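Side-chain contacts in proline iminopeptidase (PDB 3WMR), which probably releases N-terminal proline from peptides, and as an amidohydrolase of the alpha/beta hydrolase fold interacts with polyketide substrates through a hydrophobic tunnel: residues D96-Q101 with P224-T229; V148-A153 with R264-T269; L288-H293 with L297-R302. All blocks are in the same frame, centred on the assembly; numbering follows the deposited sequence.

Two of the three contacts lie in the loops that carry the predicted catalytic Asp-266 and His-293; the third packs helix 225-230 on the loop before helix 100-113. Contacts 2 and 3, with centres about 12 Å apart, meet at that catalytic pair: Asp-266 OD1 of contact 2 lies 2.8 Å from His-293 ND1 of contact 3, probably hydrogen-bonded. Farther out, a salt bridge of 2.9 Å from Arg-264 NE to Glu-289 OE1 ties the same two contacts together. Contact 1 stands apart, its centre about 22 Å from that of contact 2; its Val-226 and Trp-98 side chains are about 11 Å from that of Ser-126, the predicted nucleophile, and about 10 Å from the bound 1-ethoxy-2-(2-ethoxyethoxy)ethane, respectively.

Contact 1. Residues D96-Q101 with P224-T229; sequences DFWTVQ and PTVYTT
Trp-98 lays one face of its indole under a methyl of Val-226. Its CG is anti to the carbonyl carbon (chi1 -62°), which turns the indole toward helix 225-230. Val-226 CG2 stands 3.8 Å from the centroid of the six-membered ring of Trp-98 and only 8° off the ring normal, a CH-pi contact made over the face. The valine torsion explains the choice of branch: with CG1 anti to the backbone N (chi1 -180°), CG2 lies beside that N and is the methyl that meets the ring. On the opposite indole face sits Phe-97 CD1, so the ring is held between the neighbouring phenylalanine and the valine. The pyrrole side has company of its own. Thr-225 CG2 comes obliquely to Trp-98 NE1 at 3.7 Å, and Thr-229 CG2, one helical turn on, approaches Trp-98 CD1 at 4.0 Å. The three contacts come from Thr-225, Val-226 and Thr-229, the i, i+1, i+4 spacing of one helix face, here helix 225-230, meeting the loop that leads into helix 100-113 of the alpha/beta hydrolase fold. Phe-103 of that helix touches both Trp-98 and Val-226, while Pro-56 adds to the packing on the valine. Both threonines offer the indole a methyl and turn the hydroxyl to polar partners: Thr-229 OG1 donates to Thr-225 O at 2.6 Å, and Thr-225 OG1 bonds to Asp-223. The indole N-H is used as well, since Trp-98 NE1 is hydrogen-bonded to Lys-93 O, which helps to fix the rotation of the ring. A leucine in place of Trp-98 has no flat face for Val-226 CG2 and no N-H, so the valine methyl would probably lose its CH-pi partner and Lys-93 O its indole donor.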
loop_
_atom_site.group_PDB
_atom_site.type_symbol
_atom_site.label_atom_id
_atom_site.label_comp_id
_atom_site.label_asym_id
_atom_site.label_seq_id
_atom_site.Cartn_x
_atom_site.Cartn_y
_atom_site.Cartn_z
ATOM N N ASP A 96 -1.696 -8.727 19.366
ATOM C CA ASP A 96 -3.161 -8.773 19.396
ATOM C C ASP A 96 -3.825 -7.388 19.321
ATOM O O ASP A 96 -5.047 -7.303 19.175
ATOM C CB ASP A 96 -3.690 -9.599 20.592
ATOM C CG ASP A 96 -3.205 -9.094 21.940
ATOM O OD1 ASP A 96 -2.764 -7.932 22.046
ATOM O OD2 ASP A 96 -3.281 -9.873 22.911
ATOM N N PHE A 97 -3.024 -6.323 19.415
ATOM C CA PHE A 97 -3.504 -4.950 19.219
ATOM C C PHE A 97 -3.489 -4.520 17.749
ATOM O O PHE A 97 -4.328 -3.722 17.335
ATOM C CB PHE A 97 -2.661 -3.961 20.023
ATOM C CG PHE A 97 -3.087 -2.526 19.867
ATOM C CD1 PHE A 97 -2.429 -1.683 18.975
ATOM C CD2 PHE A 97 -4.149 -2.013 20.607
ATOM C CE1 PHE A 97 -2.822 -0.363 18.823
ATOM C CE2 PHE A 97 -4.542 -0.693 20.464
ATOM C CZ PHE A 97 -3.875 0.134 19.571
ATOM N N TRP A 98 -2.528 -5.029 16.981
ATOM C CA TRP A 98 -2.350 -4.610 15.597
ATOM C C TRP A 98 -3.152 -5.514 14.672
ATOM O O TRP A 98 -2.664 -6.541 14.191
ATOM C CB TRP A 98 -0.865 -4.603 15.226
ATOM C CG TRP A 98 -0.074 -3.636 16.056
ATOM C CD1 TRP A 98 0.884 -3.942 16.988
ATOM C CD2 TRP A 98 -0.190 -2.210 16.060
ATOM N NE1 TRP A 98 1.376 -2.792 17.557
ATOM C CE2 TRP A 98 0.738 -1.714 17.004
ATOM C CE3 TRP A 98 -0.976 -1.299 15.347
ATOM C CZ2 TRP A 98 0.899 -0.348 17.251
ATOM C CZ3 TRP A 98 -0.815 0.061 15.599
ATOM C CH2 TRP A 98 0.112 0.520 16.541
ATOM N N THR A 99 -4.391 -5.114 14.424
ATOM C CA THR A 99 -5.324 -5.917 13.667
ATOM C C THR A 99 -5.803 -5.161 12.441
ATOM O O THR A 99 -5.686 -3.937 12.365
ATOM C CB THR A 99 -6.562 -6.221 14.515
ATOM O OG1 THR A 99 -7.155 -4.976 14.910
ATOM C CG2 THR A 99 -6.165 -7.019 15.753
ATOM N N VAL A 100 -6.338 -5.909 11.490
ATOM C CA VAL A 100 -6.998 -5.327 10.343
ATOM C C VAL A 100 -8.193 -4.466 10.795
ATOM O O VAL A 100 -8.427 -3.396 10.249
ATOM C CB VAL A 100 -7.465 -6.422 9.355
ATOM C CG1 VAL A 100 -8.160 -5.801 8.148
ATOM C CG2 VAL A 100 -6.291 -7.297 8.933
ATOM N N GLN A 101 -8.953 -4.936 11.789
ATOM C CA GLN A 101 -10.116 -4.186 12.281
ATOM C C GLN A 101 -9.721 -2.799 12.770
ATOM O O GLN A 101 -10.417 -1.821 12.520
ATOM C CB GLN A 101 -10.826 -4.937 13.417
ATOM C CG GLN A 101 -12.094 -4.226 13.888
ATOM C CD GLN A 101 -13.144 -4.091 12.789
ATOM O OE1 GLN A 101 -13.658 -2.991 12.518
ATOM N NE2 GLN A 101 -13.483 -5.220 12.153
ATOM N N PRO A 224 9.730 0.320 13.875
ATOM C CA PRO A 224 9.364 -0.830 13.074
ATOM C C PRO A 224 8.255 -1.672 13.717
ATOM O O PRO A 224 7.969 -2.755 13.227
ATOM C CB PRO A 224 10.678 -1.611 13.000
ATOM C CG PRO A 224 11.341 -1.335 14.308
ATOM C CD PRO A 224 10.859 0.016 14.776
ATOM N N THR A 225 7.641 -1.167 14.783
ATOM C CA THR A 225 6.654 -1.925 15.559
ATOM C C THR A 225 5.624 -2.589 14.651
ATOM O O THR A 225 5.497 -3.813 14.643
ATOM C CB THR A 225 5.927 -1.022 16.578
ATOM O OG1 THR A 225 6.885 -0.427 17.465
ATOM C CG2 THR A 225 4.916 -1.812 17.399
ATOM N N VAL A 226 4.940 -1.772 13.849
ATOM C CA VAL A 226 3.778 -2.232 13.067
ATOM C C VAL A 226 4.195 -3.167 11.935
ATOM O O VAL A 226 3.677 -4.276 11.817
ATOM C CB VAL A 226 2.972 -1.037 12.504
ATOM C CG1 VAL A 226 1.765 -1.509 11.694
ATOM C CG2 VAL A 226 2.514 -0.114 13.627
ATOM N N TYR A 227 5.138 -2.714 11.118
ATOM C CA TYR A 227 5.640 -3.485 9.972
ATOM C C TYR A 227 6.205 -4.851 10.380
ATOM O O TYR A 227 5.900 -5.857 9.740
ATOM C CB TYR A 227 6.706 -2.665 9.219
ATOM C CG TYR A 227 7.146 -3.213 7.878
ATOM C CD1 TYR A 227 6.426 -2.942 6.717
ATOM C CD2 TYR A 227 8.325 -3.941 7.749
ATOM C CE1 TYR A 227 6.847 -3.415 5.483
ATOM C CE2 TYR A 227 8.742 -4.420 6.516
ATOM C CZ TYR A 227 7.997 -4.156 5.390
ATOM O OH TYR A 227 8.402 -4.627 4.172
ATOM N N THR A 228 7.035 -4.882 11.430
ATOM C CA THR A 228 7.651 -6.136 11.870
ATOM C C THR A 228 6.608 -7.044 12.545
ATOM O O THR A 228 6.652 -8.255 12.367
ATOM C CB THR A 228 8.907 -5.925 12.759
ATOM O OG1 THR A 228 8.564 -5.249 13.978
ATOM C CG2 THR A 228 10.009 -5.120 11.998
ATOM N N THR A 229 5.643 -6.458 13.256
ATOM C CA THR A 229 4.565 -7.243 13.853
ATOM C C THR A 229 3.682 -7.895 12.800
ATOM O O THR A 229 3.501 -9.111 12.806
ATOM C CB THR A 229 3.687 -6.401 14.795
ATOM O OG1 THR A 229 4.497 -5.879 15.847
ATOM C CG2 THR A 229 2.572 -7.261 15.414
#

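Contact 2. Residues V148-A153 with R264-T269; sequences VANAPA and RHDEAT
Ala-268 presses its methyl against the backbone of Asn-150, Ala-268 CB lying 3.5 Å from Asn-150 C. These two residues also bring the CA atoms of the segments closest, at 5.3 Å. Beside this methyl-on-peptide contact, the side chains of Asn-150 and Asp-266 cross at about a right angle, with the amide and carboxylate planes 45° apart and Asp-266 OD2 at 3.4 Å from Asn-150 CB. Asp-266, predicted to be the acid of the catalytic triad, places CG anti to the backbone N (chi1 -157°). Asp-266 OD1 then accepts from Ala-268 N at 2.7 Å in a fairly straight bond (161°), met from above the carboxylate plane; this is an Asx turn. OD1 also bonds to His-293 ND1 and OD2 to Gly-263 N, so backbone and histidine together fix the rotation of the buried carboxylate. Asn-150 follows the end of strand 143-149, and the loop 264-269 runs from strand 258-263, its parallel neighbour in the sheet, into helix 270-279; Trp-158 of helix 155-166 packs on both Ala-268 and Pro-152.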
loop_
_atom_site.group_PDB
_atom_site.type_symbol
_atom_site.label_atom_id
_atom_site.label_comp_id
_atom_site.label_asym_id
_atom_site.label_seq_id
_atom_site.Cartn_x
_atom_site.Cartn_y
_atom_site.Cartn_z
ATOM N N VAL A 148 -6.644 -0.910 -6.455
ATOM C CA VAL A 148 -5.734 -1.776 -5.729
ATOM C C VAL A 148 -4.461 -1.872 -6.569
ATOM O O VAL A 148 -4.422 -2.556 -7.600
ATOM C CB VAL A 148 -6.340 -3.168 -5.408
ATOM C CG1 VAL A 148 -7.551 -3.001 -4.509
ATOM C CG2 VAL A 148 -6.697 -3.938 -6.672
ATOM N N ALA A 149 -3.447 -1.138 -6.107
ATOM C CA ALA A 149 -2.198 -0.944 -6.802
ATOM C C ALA A 149 -1.082 -1.709 -6.108
ATOM O O ALA A 149 -0.829 -1.473 -4.932
ATOM C CB ALA A 149 -1.855 0.542 -6.818
ATOM N N ASN A 150 -0.418 -2.613 -6.835
ATOM C CA ASN A 150 0.734 -3.352 -6.311
ATOM C C ASN A 150 0.342 -4.122 -5.069
ATOM O O ASN A 150 1.101 -4.231 -4.104
ATOM C CB ASN A 150 1.896 -2.404 -6.015
ATOM C CG ASN A 150 2.049 -1.340 -7.084
ATOM O OD1 ASN A 150 2.401 -1.639 -8.228
ATOM N ND2 ASN A 150 1.737 -0.122 -6.741
ATOM N N ALA A 151 -0.867 -4.658 -5.102
ATOM C CA ALA A 151 -1.460 -5.267 -3.911
ATOM C C ALA A 151 -1.921 -6.671 -4.200
ATOM O O ALA A 151 -2.737 -6.874 -5.095
ATOM C CB ALA A 151 -2.622 -4.419 -3.431
ATOM N N PRO A 152 -1.435 -7.658 -3.408
ATOM C CA PRO A 152 -1.861 -9.044 -3.591
ATOM C C PRO A 152 -3.244 -9.274 -3.005
ATOM O O PRO A 152 -3.649 -8.529 -2.128
ATOM C CB PRO A 152 -0.840 -9.819 -2.760
ATOM C CG PRO A 152 -0.578 -8.920 -1.604
ATOM C CD PRO A 152 -0.648 -7.506 -2.170
ATOM N N ALA A 153 -3.938 -10.314 -3.462
ATOM C CA ALA A 153 -5.231 -10.706 -2.870
ATOM C C ALA A 153 -5.051 -11.662 -1.693
ATOM O O ALA A 153 -5.960 -11.840 -0.886
ATOM C CB ALA A 153 -6.126 -11.357 -3.914
ATOM N N ARG A 264 4.988 -4.548 -14.411
ATOM C CA ARG A 264 5.367 -5.805 -15.075
ATOM C C ARG A 264 6.358 -6.598 -14.207
ATOM O O ARG A 264 6.253 -7.822 -14.092
ATOM C CB ARG A 264 5.948 -5.523 -16.479
ATOM C CG ARG A 264 6.432 -6.747 -17.278
ATOM C CD ARG A 264 5.376 -7.857 -17.396
ATOM N NE ARG A 264 4.324 -7.578 -18.386
ATOM C CZ ARG A 264 3.092 -8.108 -18.389
ATOM N NH1 ARG A 264 2.682 -8.953 -17.435
ATOM N NH2 ARG A 264 2.240 -7.767 -19.352
ATOM N N HIS A 265 7.278 -5.876 -13.566
ATOM C CA HIS A 265 8.325 -6.466 -12.718
ATOM C C HIS A 265 7.952 -6.524 -11.218
ATOM O O HIS A 265 8.792 -6.817 -10.376
ATOM C CB HIS A 265 9.618 -5.661 -12.908
ATOM C CG HIS A 265 10.028 -5.526 -14.342
ATOM N ND1 HIS A 265 10.057 -4.312 -15.000
ATOM C CD2 HIS A 265 10.399 -6.457 -15.253
ATOM C CE1 HIS A 265 10.442 -4.502 -16.250
ATOM N NE2 HIS A 265 10.654 -5.794 -16.431
ATOM N N ASP A 266 6.683 -6.263 -10.906
ATOM C CA ASP A 266 6.199 -6.140 -9.537
ATOM C C ASP A 266 6.341 -7.453 -8.757
ATOM O O ASP A 266 6.048 -8.529 -9.278
ATOM C CB ASP A 266 4.721 -5.725 -9.587
ATOM C CG ASP A 266 4.227 -5.023 -8.324
ATOM O OD1 ASP A 266 4.706 -5.289 -7.184
ATOM O OD2 ASP A 266 3.280 -4.214 -8.499
ATOM N N GLU A 267 6.804 -7.353 -7.515
ATOM C CA GLU A 267 6.642 -8.456 -6.535
ATOM C C GLU A 267 5.168 -8.876 -6.391
ATOM O O GLU A 267 4.870 -10.048 -6.098
ATOM C CB GLU A 267 7.220 -8.067 -5.175
ATOM C CG GLU A 267 6.811 -6.707 -4.645
ATOM C CD GLU A 267 7.304 -6.449 -3.245
ATOM O OE1 GLU A 267 8.194 -7.180 -2.772
ATOM O OE2 GLU A 267 6.796 -5.508 -2.612
ATOM N N ALA A 268 4.257 -7.917 -6.574
ATOM C CA ALA A 268 2.832 -8.208 -6.689
ATOM C C ALA A 268 2.587 -8.719 -8.105
ATOM O O ALA A 268 2.232 -7.944 -9.014
ATOM C CB ALA A 268 2.000 -6.971 -6.377
ATOM N N THR A 269 2.839 -10.013 -8.293
ATOM C CA THR A 269 2.881 -10.614 -9.624
ATOM C C THR A 269 1.484 -10.809 -10.169
ATOM O O THR A 269 0.515 -10.743 -9.404
ATOM C CB THR A 269 3.549 -12.006 -9.628
ATOM O OG1 THR A 269 2.804 -12.895 -8.774
ATOM C CG2 THR A 269 5.019 -11.932 -9.196
#

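Contact 3. Residues L288-H293 with L297-R302; sequences LENSSH and LEEPER
Glu-298 and Glu-299 both place CG beside the backbone N (chi1 -66° and -64°) and run on extended, sending adjacent carboxylates against the turn of Leu-288 to Ser-291 and the residue beyond it. Ser-292 answers with its OG between the backbone N and the carbonyl carbon (chi1 61°), where Ser-292 OG donates a hydrogen bond to Glu-298 OE2 at 2.6 Å, on its syn lone pair. The other oxygen, Glu-298 OE1, takes Ser-292 N at 2.7 Å from above the carboxylate plane, so one residue is gripped at backbone and side chain by a single carboxylate. Glu-299 takes both of its direct bonds on OE2, which accepts from Asn-290 N at 2.7 Å, well out of the plane, and from Ser-291 OG at 2.9 Å on the anti side. Glu-299 OE1 accepts from a water whose O lies 2.6 Å away, and that same water accepts from Glu-289 N. The type I turn is thereby held through its backbone N-H groups, directly and by water, just ahead of His-293, the predicted catalytic histidine. Alongside, Leu-288 CD2 packs 4.3 Å from Arg-302 CG. The loop leaves the outermost strand 283-288 and lies against the junction of helices 295-298 and 300-312, while Glu-298 OE2 also reaches Arg-205 N and Leu-288 pairs with strand 258-263 through Ile-262.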
loop_
_atom_site.group_PDB
_atom_site.type_symbol
_atom_site.label_atom_id
_atom_site.label_comp_id
_atom_site.label_asym_id
_atom_site.label_seq_id
_atom_site.Cartn_x
_atom_site.Cartn_y
_atom_site.Cartn_z
ATOM N N LEU A 288 2.066 -1.646 -15.872
ATOM C CA LEU A 288 3.025 -0.653 -16.291
ATOM C C LEU A 288 4.339 -1.377 -16.571
ATOM O O LEU A 288 5.007 -1.912 -15.673
ATOM C CB LEU A 288 3.141 0.459 -15.260
ATOM C CG LEU A 288 1.951 1.431 -15.355
ATOM C CD1 LEU A 288 0.652 0.776 -14.897
ATOM C CD2 LEU A 288 2.200 2.706 -14.563
ATOM N N GLU A 289 4.682 -1.400 -17.851
ATOM C CA GLU A 289 5.691 -2.318 -18.381
ATOM C C GLU A 289 7.117 -2.034 -17.941
ATOM O O GLU A 289 7.962 -2.916 -18.025
ATOM C CB GLU A 289 5.614 -2.347 -19.911
ATOM C CG GLU A 289 4.282 -2.840 -20.470
ATOM C CD GLU A 289 3.940 -4.278 -20.086
ATOM O OE1 GLU A 289 4.812 -5.016 -19.582
ATOM O OE2 GLU A 289 2.772 -4.679 -20.292
ATOM N N ASN A 290 7.389 -0.827 -17.460
ATOM C CA ASN A 290 8.720 -0.493 -16.957
ATOM C C ASN A 290 8.723 -0.174 -15.469
ATOM O O ASN A 290 9.600 0.550 -14.973
ATOM C CB ASN A 290 9.305 0.657 -17.764
ATOM C CG ASN A 290 9.372 0.343 -19.249
ATOM O OD1 ASN A 290 9.590 -0.806 -19.649
ATOM N ND2 ASN A 290 9.172 1.357 -20.066
ATOM N N SER A 291 7.757 -0.756 -14.751
ATOM C CA SER A 291 7.607 -0.532 -13.322
ATOM C C SER A 291 7.668 -1.871 -12.577
ATOM O O SER A 291 7.431 -2.939 -13.152
ATOM C CB SER A 291 6.270 0.160 -13.005
ATOM O OG SER A 291 6.160 1.462 -13.557
ATOM N N SER A 292 8.006 -1.786 -11.301
ATOM C CA SER A 292 7.808 -2.885 -10.366
ATOM C C SER A 292 6.746 -2.471 -9.351
ATOM O O SER A 292 5.568 -2.362 -9.693
ATOM C CB SER A 292 9.130 -3.290 -9.699
ATOM O OG SER A 292 9.690 -2.221 -8.955
ATOM N N HIS A 293 7.155 -2.238 -8.111
ATOM C CA HIS A 293 6.210 -2.043 -7.016
ATOM C C HIS A 293 5.792 -0.593 -6.816
ATOM O O HIS A 293 4.792 -0.323 -6.136
ATOM C CB HIS A 293 6.823 -2.592 -5.718
ATOM C CG HIS A 293 5.822 -2.909 -4.661
ATOM N ND1 HIS A 293 4.873 -3.898 -4.809
ATOM C CD2 HIS A 293 5.649 -2.402 -3.421
ATOM C CE1 HIS A 293 4.145 -3.973 -3.712
ATOM N NE2 HIS A 293 4.591 -3.072 -2.858
ATOM N N LEU A 297 6.459 6.255 -9.214
ATOM C CA LEU A 297 7.815 6.802 -9.182
ATOM C C LEU A 297 8.594 6.360 -10.407
ATOM O O LEU A 297 9.325 7.143 -11.013
ATOM C CB LEU A 297 8.539 6.335 -7.911
ATOM C CG LEU A 297 8.110 7.048 -6.627
ATOM C CD1 LEU A 297 8.712 6.377 -5.409
ATOM C CD2 LEU A 297 8.512 8.519 -6.672
ATOM N N GLU A 298 8.424 5.094 -10.762
ATOM C CA GLU A 298 9.148 4.472 -11.848
ATOM C C GLU A 298 8.680 4.936 -13.209
ATOM O O GLU A 298 9.503 5.141 -14.105
ATOM C CB GLU A 298 9.056 2.945 -11.736
ATOM C CG GLU A 298 9.782 2.426 -10.505
ATOM C CD GLU A 298 9.346 1.035 -10.094
ATOM O OE1 GLU A 298 8.143 0.731 -10.218
ATOM O OE2 GLU A 298 10.219 0.248 -9.682
ATOM N N GLU A 299 7.368 5.093 -13.373
ATOM C CA GLU A 299 6.806 5.644 -14.610
ATOM C C GLU A 299 5.849 6.767 -14.249
ATOM O O GLU A 299 4.633 6.612 -14.369
ATOM C CB GLU A 299 6.082 4.556 -15.403
ATOM C CG GLU A 299 6.999 3.457 -15.886
ATOM C CD GLU A 299 6.301 2.497 -16.815
ATOM O OE1 GLU A 299 6.030 2.915 -17.947
ATOM O OE2 GLU A 299 6.042 1.330 -16.433
ATOM N N PRO A 300 6.401 7.902 -13.783
ATOM C CA PRO A 300 5.576 8.945 -13.177
ATOM C C PRO A 300 4.434 9.409 -14.070
ATOM O O PRO A 300 3.297 9.567 -13.605
ATOM C CB PRO A 300 6.561 10.093 -12.929
ATOM C CG PRO A 300 7.920 9.517 -13.051
ATOM C CD PRO A 300 7.815 8.298 -13.913
ATOM N N GLU A 301 4.729 9.621 -15.345
ATOM C CA GLU A 301 3.746 10.168 -16.281
ATOM C C GLU A 301 2.712 9.130 -16.691
ATOM O O GLU A 301 1.529 9.427 -16.722
ATOM C CB GLU A 301 4.446 10.730 -17.516
ATOM C CG GLU A 301 5.374 11.883 -17.180
ATOM C CD GLU A 301 6.539 12.015 -18.137
ATOM O OE1 GLU A 301 6.877 13.167 -18.476
ATOM O OE2 GLU A 301 7.117 10.981 -18.553
ATOM N N ARG A 302 3.158 7.917 -17.001
ATOM C CA ARG A 302 2.237 6.855 -17.422
ATOM C C ARG A 302 1.260 6.439 -16.296
ATOM O O ARG A 302 0.088 6.175 -16.546
ATOM C CB ARG A 302 3.026 5.648 -17.942
ATOM C CG ARG A 302 2.178 4.492 -18.467
ATOM C CD ARG A 302 1.255 4.934 -19.587
ATOM N NE ARG A 302 0.199 3.954 -19.864
ATOM C CZ ARG A 302 -0.923 4.224 -20.531
ATOM N NH1 ARG A 302 -1.167 5.448 -21.001
ATOM N NH2 ARG A 302 -1.817 3.266 -20.726
HETATM O O HOH W 1 4.293 1.450 -19.127
#